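Local coordinates for protein abietadiene synthase, chloroplastic (Abies grandis, PDB 3S9V) that belongs to the terpene synthase family and is a mainly helical plastid enzyme that includes a metal-binding domain, at residues 100-103 and 104-107; 132-135 and 136-140; 612-615 and 616-620; 626-629 and 630-634. All blocks are in the same frame, centred on the assembly; numbering follows the deposited sequence.

Interaction 1 of 4, residues 100-103 and 104-107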
loop_
_atom_site.group_PDB
_atom_site.type_symbol
_atom_site.label_atom_id
_atom_site.label_comp_id
_atom_site.label_asym_id
_atom_site.label_seq_id
_atom_site.Cartn_x
_atom_site.Cartn_y
_atom_site.Cartn_z
ATOM N N LEU A 100 -28.126 -2.114 5.870
ATOM C CA LEU A 100 -27.547 -2.858 6.981
ATOM C C LEU A 100 -28.642 -2.812 8.037
ATOM O O LEU A 100 -29.048 -1.736 8.478
ATOM C CB LEU A 100 -26.272 -2.194 7.509
ATOM C CG LEU A 100 -25.580 -3.009 8.617
ATOM C CD1 LEU A 100 -25.037 -4.334 8.053
ATOM C CD2 LEU A 100 -24.454 -2.194 9.226
ATOM N N ALA A 101 -29.146 -3.975 8.423
ATOM C CA ALA A 101 -30.216 -4.030 9.404
ATOM C C ALA A 101 -29.910 -3.208 10.655
ATOM O O ALA A 101 -30.696 -2.330 11.029
ATOM C CB ALA A 101 -30.512 -5.491 9.779
ATOM N N TYR A 102 -28.775 -3.479 11.297
ATOM C CA TYR A 102 -28.409 -2.746 12.515
ATOM C C TYR A 102 -28.494 -1.235 12.323
ATOM O O TYR A 102 -29.078 -0.529 13.138
ATOM C CB TYR A 102 -26.997 -3.119 12.958
ATOM C CG TYR A 102 -26.865 -4.536 13.457
ATOM C CD1 TYR A 102 -25.939 -5.405 12.889
ATOM C CD2 TYR A 102 -27.657 -5.006 14.505
ATOM C CE1 TYR A 102 -25.798 -6.711 13.347
ATOM C CE2 TYR A 102 -27.526 -6.312 14.975
ATOM C CZ TYR A 102 -26.592 -7.160 14.388
ATOM O OH TYR A 102 -26.441 -8.453 14.831
ATOM N N ASP A 103 -27.899 -0.754 11.238
ATOM C CA ASP A 103 -27.889 0.663 10.888
ATOM C C ASP A 103 -29.317 1.227 10.855
ATOM O O ASP A 103 -29.612 2.224 11.512
ATOM C CB ASP A 103 -27.205 0.822 9.518
ATOM C CG ASP A 103 -27.137 2.274 9.024
ATOM O OD1 ASP A 103 -26.434 3.104 9.642
ATOM O OD2 ASP A 103 -27.779 2.578 7.992
ATOM N N ARG A 104 -30.205 0.582 10.101
ATOM C CA ARG A 104 -31.582 1.050 9.982
ATOM C C ARG A 104 -32.374 1.076 11.288
ATOM O O ARG A 104 -33.038 2.070 11.578
ATOM C CB ARG A 104 -32.340 0.220 8.940
ATOM C CG ARG A 104 -31.762 0.309 7.529
ATOM C CD ARG A 104 -31.658 1.760 7.054
ATOM N NE ARG A 104 -31.065 1.839 5.724
ATOM C CZ ARG A 104 -31.665 1.425 4.611
ATOM N NH1 ARG A 104 -32.886 0.905 4.661
ATOM N NH2 ARG A 104 -31.040 1.513 3.446
ATOM N N ILE A 105 -32.321 0.006 12.079
ATOM C CA ILE A 105 -33.068 0.007 13.336
ATOM C C ILE A 105 -32.480 0.982 14.346
ATOM O O ILE A 105 -33.203 1.513 15.186
ATOM C CB ILE A 105 -33.133 -1.394 13.995
ATOM C CG1 ILE A 105 -31.726 -1.925 14.256
ATOM C CG2 ILE A 105 -33.915 -2.341 13.114
ATOM C CD1 ILE A 105 -31.711 -3.225 15.022
ATOM N N LEU A 106 -31.171 1.215 14.267
ATOM C CA LEU A 106 -30.502 2.153 15.169
ATOM C C LEU A 106 -30.978 3.564 14.848
ATOM O O LEU A 106 -31.418 4.303 15.727
ATOM C CB LEU A 106 -28.982 2.090 14.987
ATOM C CG LEU A 106 -28.174 3.108 15.796
ATOM C CD1 LEU A 106 -28.155 2.669 17.248
ATOM C CD2 LEU A 106 -26.746 3.208 15.262
ATOM N N ALA A 107 -30.893 3.926 13.574
ATOM C CA ALA A 107 -31.311 5.251 13.134
ATOM C C ALA A 107 -32.810 5.492 13.311
ATOM O O ALA A 107 -33.218 6.581 13.717
ATOM C CB ALA A 107 -30.921 5.465 11.664
#
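Leu100 and Arg104 join the first backbone bond of helix 101-117, with Leu100 at the N-cap. The amide N of Arg104 lies 3.1 Å from Leu100 O, Ile105 N is 3.0 Å from Ala101 O and Ala107 N is 3.0 Å from Asp103 O. Between them, Leu106 N reaches Tyr102 O at 2.9 Å but less straight, with an N-H...O angle of 148°, so the regular i to i+4 pattern is in place from the cap onward.

The apolar contact gathers on Ile105. Its CG1 sits between the backbone N and the carbonyl carbon (chi1 58°), which lays that branch against the preceding turn, 3.2 Å from Tyr102 O. From there CD1 approaches the Tyr102 ring obliquely, 4.5 Å from CD2.

The charged pair is looser. Asp103 OD2 stands 4.1 Å from Arg104 NE, near the guanidinium plane at its edge, while the two planar groups are turned 64° apart; this is proximity of opposite charges rather than a salt bridge. Both groups have stronger partners outside the turn: Val452 N donates to Asp103 OD1, and Arg104 NH2 donates to Glu95 O.

Buried throughout, the turn packs Ile105 and Leu106 on helix 151-164, Ala101 and Ile105 on Gln135 of helix 122-136, Ala107 on helix 56-62, and Asp103 on Thr451, just before strand 452-453.

Interaction 2 of 4, residues 132-135 and 136-140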
loop_
_atom_site.group_PDB
_atom_site.type_symbol
_atom_site.label_atom_id
_atom_site.label_comp_id
_atom_site.label_asym_id
_atom_site.label_seq_id
_atom_site.Cartn_x
_atom_site.Cartn_y
_atom_site.Cartn_z
ATOM N N PHE A 132 -39.546 -0.513 12.277
ATOM C CA PHE A 132 -38.795 -1.063 13.397
ATOM C C PHE A 132 -39.365 -2.402 13.846
ATOM O O PHE A 132 -38.614 -3.330 14.137
ATOM C CB PHE A 132 -38.784 -0.074 14.566
ATOM C CG PHE A 132 -38.081 -0.592 15.797
ATOM C CD1 PHE A 132 -38.711 -1.491 16.652
ATOM C CD2 PHE A 132 -36.788 -0.188 16.096
ATOM C CE1 PHE A 132 -38.061 -1.975 17.783
ATOM C CE2 PHE A 132 -36.131 -0.667 17.222
ATOM C CZ PHE A 132 -36.766 -1.559 18.066
ATOM N N ARG A 133 -40.689 -2.501 13.901
ATOM C CA ARG A 133 -41.340 -3.739 14.317
ATOM C C ARG A 133 -41.127 -4.864 13.302
ATOM O O ARG A 133 -40.856 -6.005 13.678
ATOM C CB ARG A 133 -42.844 -3.510 14.541
ATOM C CG ARG A 133 -43.646 -4.795 14.726
ATOM C CD ARG A 133 -44.993 -4.532 15.391
ATOM N NE ARG A 133 -45.730 -3.467 14.729
ATOM C CZ ARG A 133 -45.998 -2.289 15.280
ATOM N NH1 ARG A 133 -45.591 -2.017 16.517
ATOM N NH2 ARG A 133 -46.669 -1.379 14.587
ATOM N N THR A 134 -41.233 -4.550 12.017
ATOM C CA THR A 134 -41.040 -5.578 11.005
ATOM C C THR A 134 -39.585 -6.023 10.962
ATOM O O THR A 134 -39.288 -7.213 10.874
ATOM C CB THR A 134 -41.439 -5.084 9.610
ATOM O OG1 THR A 134 -42.779 -4.578 9.646
ATOM C CG2 THR A 134 -41.361 -6.228 8.610
ATOM N N GLN A 135 -38.676 -5.061 11.034
ATOM C CA GLN A 135 -37.253 -5.361 10.999
ATOM C C GLN A 135 -36.772 -6.032 12.289
ATOM O O GLN A 135 -35.871 -6.870 12.259
ATOM C CB GLN A 135 -36.455 -4.078 10.758
ATOM C CG GLN A 135 -34.965 -4.317 10.635
ATOM C CD GLN A 135 -34.636 -5.232 9.478
ATOM O OE1 GLN A 135 -34.852 -4.880 8.315
ATOM N NE2 GLN A 135 -34.121 -6.421 9.788
ATOM N N ALA A 136 -37.366 -5.668 13.423
ATOM C CA ALA A 136 -36.954 -6.252 14.696
ATOM C C ALA A 136 -37.177 -7.763 14.725
ATOM O O ALA A 136 -36.415 -8.494 15.352
ATOM C CB ALA A 136 -37.701 -5.582 15.856
ATOM N N GLY A 137 -38.214 -8.223 14.029
ATOM C CA GLY A 137 -38.516 -9.644 13.994
ATOM C C GLY A 137 -37.721 -10.469 12.996
ATOM O O GLY A 137 -37.923 -11.679 12.901
ATOM N N LYS A 138 -36.820 -9.834 12.251
ATOM C CA LYS A 138 -36.006 -10.542 11.257
ATOM C C LYS A 138 -34.510 -10.456 11.557
ATOM O O LYS A 138 -33.677 -10.834 10.729
ATOM C CB LYS A 138 -36.259 -9.967 9.859
ATOM C CG LYS A 138 -37.698 -10.072 9.382
ATOM C CD LYS A 138 -37.842 -9.644 7.923
ATOM C CE LYS A 138 -37.450 -8.187 7.714
ATOM N NZ LYS A 138 -37.746 -7.723 6.326
ATOM N N MET A 139 -34.175 -9.965 12.746
ATOM C CA MET A 139 -32.781 -9.804 13.146
ATOM C C MET A 139 -31.983 -11.101 13.232
ATOM O O MET A 139 -30.753 -11.076 13.289
ATOM C CB MET A 139 -32.707 -9.057 14.481
ATOM C CG MET A 139 -33.169 -7.607 14.392
ATOM S SD MET A 139 -32.407 -6.712 12.999
ATOM C CE MET A 139 -30.746 -6.552 13.571
ATOM N N GLU A 140 -32.675 -12.234 13.224
ATOM C CA GLU A 140 -31.995 -13.517 13.313
ATOM C C GLU A 140 -31.390 -13.965 11.987
ATOM O O GLU A 140 -30.634 -14.933 11.953
ATOM C CB GLU A 140 -32.954 -14.589 13.840
ATOM C CG GLU A 140 -33.506 -14.282 15.230
ATOM C CD GLU A 140 -34.358 -15.406 15.796
ATOM O OE1 GLU A 140 -35.353 -15.792 15.143
ATOM O OE2 GLU A 140 -34.035 -15.902 16.897
#
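Gln135 and Met139 meet where helix 122-136 runs out, and the chain between them makes a type I turn: Ala136 and Gly137 occupy its two central positions, and Lys138 N closes it on Gln135 O at 3.1 Å.

The side chain of Gln135 can be followed outward. CB lies beside the next peptide, 3.2 Å from Ala136 N. CG stands opposite the backbone N (chi1 -177°), which keeps it near the same peptide, 3.9 Å from Ala136 N. A bend at chi2 (60°) then swings the amide across the turn. Its NE2 ends 4.1 Å from Lys138 CB and gives a weak hydrogen bond to Met139 SD, 3.7 Å away, the two side chains crossing at about a right angle. The sulfur thus meets the amide of a buried glutamine, while the Met139 side chain also packs on Tyr102, Ile105 and Phe175.

The flanks differ. On the solvent side, the aliphatic part of Lys138 folds back over the end of the helix, its CG 3.6 Å from Thr134 O. On the buried side, Ala136 CB comes obliquely to the Phe132 ring, 4.1 Å from CE1, and both residues pack on Leu176.

Gln135 O takes the Lys138 amide from above its carbonyl plane, 64° out of it, while Met139 CG rests 3.5 Å from the same oxygen.

Interaction 3 of 4, residues 612-615 and 616-620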
loop_
_atom_site.group_PDB
_atom_site.type_symbol
_atom_site.label_atom_id
_atom_site.label_comp_id
_atom_site.label_asym_id
_atom_site.label_seq_id
_atom_site.Cartn_x
_atom_site.Cartn_y
_atom_site.Cartn_z
ATOM N N ALA A 612 34.805 -8.875 -14.340
ATOM C CA ALA A 612 34.151 -9.686 -13.316
ATOM C C ALA A 612 33.857 -11.092 -13.869
ATOM O O ALA A 612 34.040 -12.090 -13.172
ATOM C CB ALA A 612 32.857 -9.015 -12.844
ATOM N N TYR A 613 33.396 -11.170 -15.117
ATOM C CA TYR A 613 33.117 -12.469 -15.739
ATOM C C TYR A 613 34.414 -13.256 -15.855
ATOM O O TYR A 613 34.446 -14.466 -15.648
ATOM C CB TYR A 613 32.533 -12.312 -17.148
ATOM C CG TYR A 613 31.123 -11.783 -17.217
ATOM C CD1 TYR A 613 30.169 -12.135 -16.255
ATOM C CD2 TYR A 613 30.722 -10.965 -18.274
ATOM C CE1 TYR A 613 28.851 -11.682 -16.349
ATOM C CE2 TYR A 613 29.405 -10.509 -18.376
ATOM C CZ TYR A 613 28.480 -10.870 -17.414
ATOM O OH TYR A 613 27.183 -10.426 -17.522
ATOM N N THR A 614 35.484 -12.551 -16.200
ATOM C CA THR A 614 36.789 -13.168 -16.359
ATOM C C THR A 614 37.321 -13.784 -15.067
ATOM O O THR A 614 37.925 -14.854 -15.097
ATOM C CB THR A 614 37.809 -12.148 -16.897
ATOM O OG1 THR A 614 37.404 -11.723 -18.205
ATOM C CG2 THR A 614 39.201 -12.766 -16.982
ATOM N N LYS A 615 37.098 -13.123 -13.934
ATOM C CA LYS A 615 37.585 -13.661 -12.673
ATOM C C LYS A 615 36.843 -14.950 -12.331
ATOM O O LYS A 615 37.448 -15.894 -11.832
ATOM C CB LYS A 615 37.424 -12.643 -11.534
ATOM C CG LYS A 615 38.230 -12.999 -10.282
ATOM C CD LYS A 615 38.016 -12.018 -9.137
ATOM C CE LYS A 615 38.560 -10.625 -9.443
ATOM N NZ LYS A 615 40.047 -10.569 -9.453
ATOM N N GLU A 616 35.537 -14.997 -12.591
ATOM C CA GLU A 616 34.765 -16.209 -12.305
ATOM C C GLU A 616 35.220 -17.355 -13.204
ATOM O O GLU A 616 35.336 -18.495 -12.761
ATOM C CB GLU A 616 33.258 -15.992 -12.520
ATOM C CG GLU A 616 32.642 -14.896 -11.671
ATOM C CD GLU A 616 31.130 -15.042 -11.526
ATOM O OE1 GLU A 616 30.473 -15.482 -12.499
ATOM O OE2 GLU A 616 30.603 -14.702 -10.439
ATOM N N ALA A 617 35.468 -17.044 -14.472
ATOM C CA ALA A 617 35.906 -18.049 -15.433
ATOM C C ALA A 617 37.253 -18.650 -15.038
ATOM O O ALA A 617 37.457 -19.861 -15.148
ATOM C CB ALA A 617 36.000 -17.434 -16.824
ATOM N N GLU A 618 38.177 -17.805 -14.586
ATOM C CA GLU A 618 39.497 -18.281 -14.185
ATOM C C GLU A 618 39.382 -19.144 -12.939
ATOM O O GLU A 618 40.047 -20.173 -12.826
ATOM C CB GLU A 618 40.438 -17.099 -13.944
ATOM C CG GLU A 618 40.633 -16.256 -15.199
ATOM C CD GLU A 618 41.441 -14.993 -14.964
ATOM O OE1 GLU A 618 41.261 -14.359 -13.899
ATOM O OE2 GLU A 618 42.239 -14.626 -15.856
ATOM N N TRP A 619 38.529 -18.727 -12.010
ATOM C CA TRP A 619 38.322 -19.494 -10.790
ATOM C C TRP A 619 37.694 -20.830 -11.160
ATOM O O TRP A 619 38.000 -21.858 -10.565
ATOM C CB TRP A 619 37.365 -18.773 -9.837
ATOM C CG TRP A 619 37.923 -17.594 -9.114
ATOM C CD1 TRP A 619 39.240 -17.301 -8.898
ATOM C CD2 TRP A 619 37.171 -16.582 -8.443
ATOM N NE1 TRP A 619 39.352 -16.171 -8.132
ATOM C CE2 TRP A 619 38.097 -15.708 -7.837
ATOM C CE3 TRP A 619 35.801 -16.330 -8.293
ATOM C CZ2 TRP A 619 37.698 -14.596 -7.089
ATOM C CZ3 TRP A 619 35.403 -15.225 -7.548
ATOM C CH2 TRP A 619 36.349 -14.374 -6.957
ATOM N N SER A 620 36.797 -20.792 -12.140
ATOM C CA SER A 620 36.091 -21.981 -12.595
ATOM C C SER A 620 37.032 -23.017 -13.205
ATOM O O SER A 620 37.062 -24.167 -12.767
ATOM C CB SER A 620 35.012 -21.589 -13.612
ATOM O OG SER A 620 34.125 -22.668 -13.861
#
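Lys615 O accepts from Trp619 N at 3.0 Å, one of a run of i to i+4 bonds that keep helix 599-621 regular here, whereas the bond from Glu616 N to Ala612 O is weak at 3.3 Å. This alpha-helix belongs to the metal-binding family region of the terpene synthase.

Its main side-chain contact is an i, i+4 CH-pi interaction. Lys615 CG lies over the six-membered ring of Trp619, 3.9 Å from its centroid and 24° off the normal, and CD closes to 3.3 Å from CZ2. The aliphatic part of Lys615 does the touching; bends at chi3 and chi4 carry NZ off the ring, and it stays 6.0 Å from Glu618 OE1, too far for a salt bridge. Lys615 O also lies over a face of the indole, 3.2 Å from Trp619 CG. The ring further meets Tyr624 and Pro626, which follow the helix.

One position round the helix, Glu618 reaches back across Thr614, the two side chains crossing at a slant. Thr614 OG1 bonds Leu610 O, and its methyl CG2 faces the Glu618 carboxylate. Glu616 instead turns to helix 628-638, where OE2 bonds Ser638 OG. Glu618 CG lies 3.1 Å from Thr614 O, and Glu618 OE2 is 3.7 Å from Thr614 CG2.

Interaction 4 of 4, residues 626-629 and 630-634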
loop_
_atom_site.group_PDB
_atom_site.type_symbol
_atom_site.label_atom_id
_atom_site.label_comp_id
_atom_site.label_asym_id
_atom_site.label_seq_id
_atom_site.Cartn_x
_atom_site.Cartn_y
_atom_site.Cartn_z
ATOM N N PRO A 626 36.951 -19.228 -3.668
ATOM C CA PRO A 626 37.432 -18.143 -2.813
ATOM C C PRO A 626 36.616 -18.012 -1.541
ATOM O O PRO A 626 35.594 -18.676 -1.385
ATOM C CB PRO A 626 37.305 -16.919 -3.716
ATOM C CG PRO A 626 36.099 -17.251 -4.539
ATOM C CD PRO A 626 36.334 -18.697 -4.898
ATOM N N SER A 627 37.077 -17.162 -0.629
ATOM C CA SER A 627 36.362 -16.930 0.614
ATOM C C SER A 627 35.073 -16.194 0.261
ATOM O O SER A 627 34.899 -15.745 -0.874
ATOM C CB SER A 627 37.193 -16.062 1.558
ATOM O OG SER A 627 37.290 -14.732 1.072
ATOM N N PHE A 628 34.182 -16.058 1.235
ATOM C CA PHE A 628 32.920 -15.369 1.015
ATOM C C PHE A 628 33.139 -13.919 0.557
ATOM O O PHE A 628 32.676 -13.527 -0.515
ATOM C CB PHE A 628 32.076 -15.379 2.294
ATOM C CG PHE A 628 30.711 -14.771 2.121
ATOM C CD1 PHE A 628 29.727 -15.434 1.394
ATOM C CD2 PHE A 628 30.416 -13.525 2.663
ATOM C CE1 PHE A 628 28.466 -14.865 1.212
ATOM C CE2 PHE A 628 29.161 -12.947 2.486
ATOM C CZ PHE A 628 28.184 -13.620 1.759
ATOM N N ASN A 629 33.840 -13.136 1.371
ATOM C CA ASN A 629 34.117 -11.739 1.053
ATOM C C ASN A 629 34.697 -11.527 -0.335
ATOM O O ASN A 629 34.250 -10.645 -1.069
ATOM C CB ASN A 629 35.068 -11.134 2.084
ATOM C CG ASN A 629 34.363 -10.742 3.358
ATOM O OD1 ASN A 629 33.648 -11.546 3.954
ATOM N ND2 ASN A 629 34.559 -9.498 3.786
ATOM N N GLU A 630 35.693 -12.321 -0.697
ATOM C CA GLU A 630 36.294 -12.167 -2.009
ATOM C C GLU A 630 35.305 -12.532 -3.098
ATOM O O GLU A 630 35.210 -11.832 -4.100
ATOM C CB GLU A 630 37.550 -13.021 -2.159
ATOM C CG GLU A 630 38.166 -12.932 -3.554
ATOM C CD GLU A 630 39.562 -13.534 -3.638
ATOM O OE1 GLU A 630 39.726 -14.722 -3.296
ATOM O OE2 GLU A 630 40.497 -12.820 -4.055
ATOM N N TYR A 631 34.563 -13.616 -2.897
ATOM C CA TYR A 631 33.583 -14.044 -3.888
ATOM C C TYR A 631 32.501 -12.990 -4.073
ATOM O O TYR A 631 32.278 -12.497 -5.187
ATOM C CB TYR A 631 32.931 -15.367 -3.480
ATOM C CG TYR A 631 31.760 -15.748 -4.366
ATOM C CD1 TYR A 631 30.452 -15.487 -3.972
ATOM C CD2 TYR A 631 31.967 -16.334 -5.617
ATOM C CE1 TYR A 631 29.371 -15.799 -4.804
ATOM C CE2 TYR A 631 30.897 -16.649 -6.457
ATOM C CZ TYR A 631 29.603 -16.379 -6.040
ATOM O OH TYR A 631 28.542 -16.696 -6.855
ATOM N N ILE A 632 31.832 -12.647 -2.978
ATOM C CA ILE A 632 30.774 -11.653 -3.026
ATOM C C ILE A 632 31.185 -10.337 -3.679
ATOM O O ILE A 632 30.402 -9.763 -4.421
ATOM C CB ILE A 632 30.192 -11.387 -1.620
ATOM C CG1 ILE A 632 28.970 -12.277 -1.419
ATOM C CG2 ILE A 632 29.772 -9.934 -1.469
ATOM C CD1 ILE A 632 27.890 -12.060 -2.480
ATOM N N GLU A 633 32.396 -9.853 -3.412
ATOM C CA GLU A 633 32.830 -8.605 -4.037
ATOM C C GLU A 633 32.810 -8.683 -5.568
ATOM O O GLU A 633 32.346 -7.754 -6.226
ATOM C CB GLU A 633 34.225 -8.207 -3.553
ATOM C CG GLU A 633 34.244 -7.711 -2.109
ATOM C CD GLU A 633 33.188 -6.636 -1.828
ATOM O OE1 GLU A 633 33.122 -5.642 -2.583
ATOM O OE2 GLU A 633 32.430 -6.788 -0.843
ATOM N N ASN A 634 33.304 -9.784 -6.134
ATOM C CA ASN A 634 33.304 -9.956 -7.589
ATOM C C ASN A 634 31.908 -10.348 -8.108
ATOM O O ASN A 634 31.451 -9.851 -9.141
ATOM C CB ASN A 634 34.297 -11.041 -8.000
ATOM C CG ASN A 634 34.422 -11.169 -9.507
ATOM O OD1 ASN A 634 34.952 -10.285 -10.174
ATOM N ND2 ASN A 634 33.927 -12.267 -10.050
HETATM O O HOH W 1 39.393 -15.574 -1.021
#
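A single water joins Ser627 to Glu630, accepting from Ser627 N at 2.8 Å and donating to Glu630 OE1 at 2.5 Å. The pair belongs to the N-terminal cap of helix 628-638, with Ser627 as the N-cap. Its chi1 of 70° turns OG toward the first turn, where Glu630 N donates to it weakly at 3.4 Å. In a complete capping box the Glu630 carboxylate would bind the Ser627 amide directly; here the water carries that half.

Pro626 and Tyr631 add a hydrophobic staple, the residue before the cap meeting the fourth of the helix: Pro626 CG reaches Tyr631 CB at 3.8 Å, near the edge of the tyrosine ring. Beyond it, Tyr631 OH bonds Asp683 OD2 of helix 669-693, while Phe628 N is held by Asp706 of helix 699-706.

On another side of the helix, Phe628 and Ile632 run side by side, pointing the same way, and their backbones join through Ile632 N and Phe628 O at 2.7 Å. Ile632 packs onward against Leu676 and Leu680. Its CG1 lies over one face of the Phe628 ring, offset toward the rim, 3.9 Å from the centroid, 26° off the normal and 3.5 Å from CZ.

How the interactions relate
The four contacts form two neighbouring pairs on opposite sides of the chain's centre; centres of interactions 2 and 3 are about 79 Å apart. Interactions 1 and 2 meet where helix 101-117 packs on the end of helix 122-136 and the turn after it: Ile105 CG2 lies 3.3 Å from Gln135 CG. Interactions 3 and 4 link helices 599-621 and 628-638 through a probable hydrogen bond from Asn634 ND2 to Ala612 O (3.1 Å). Interaction 1 is wholly buried, whereas the others reach the surface. Both 3, mid-helix, and 4, at a helix start, use CH-pi packing. A serine OG and a water serve the cap in 4; Leu100, the N-cap in 1, has no polar side chain.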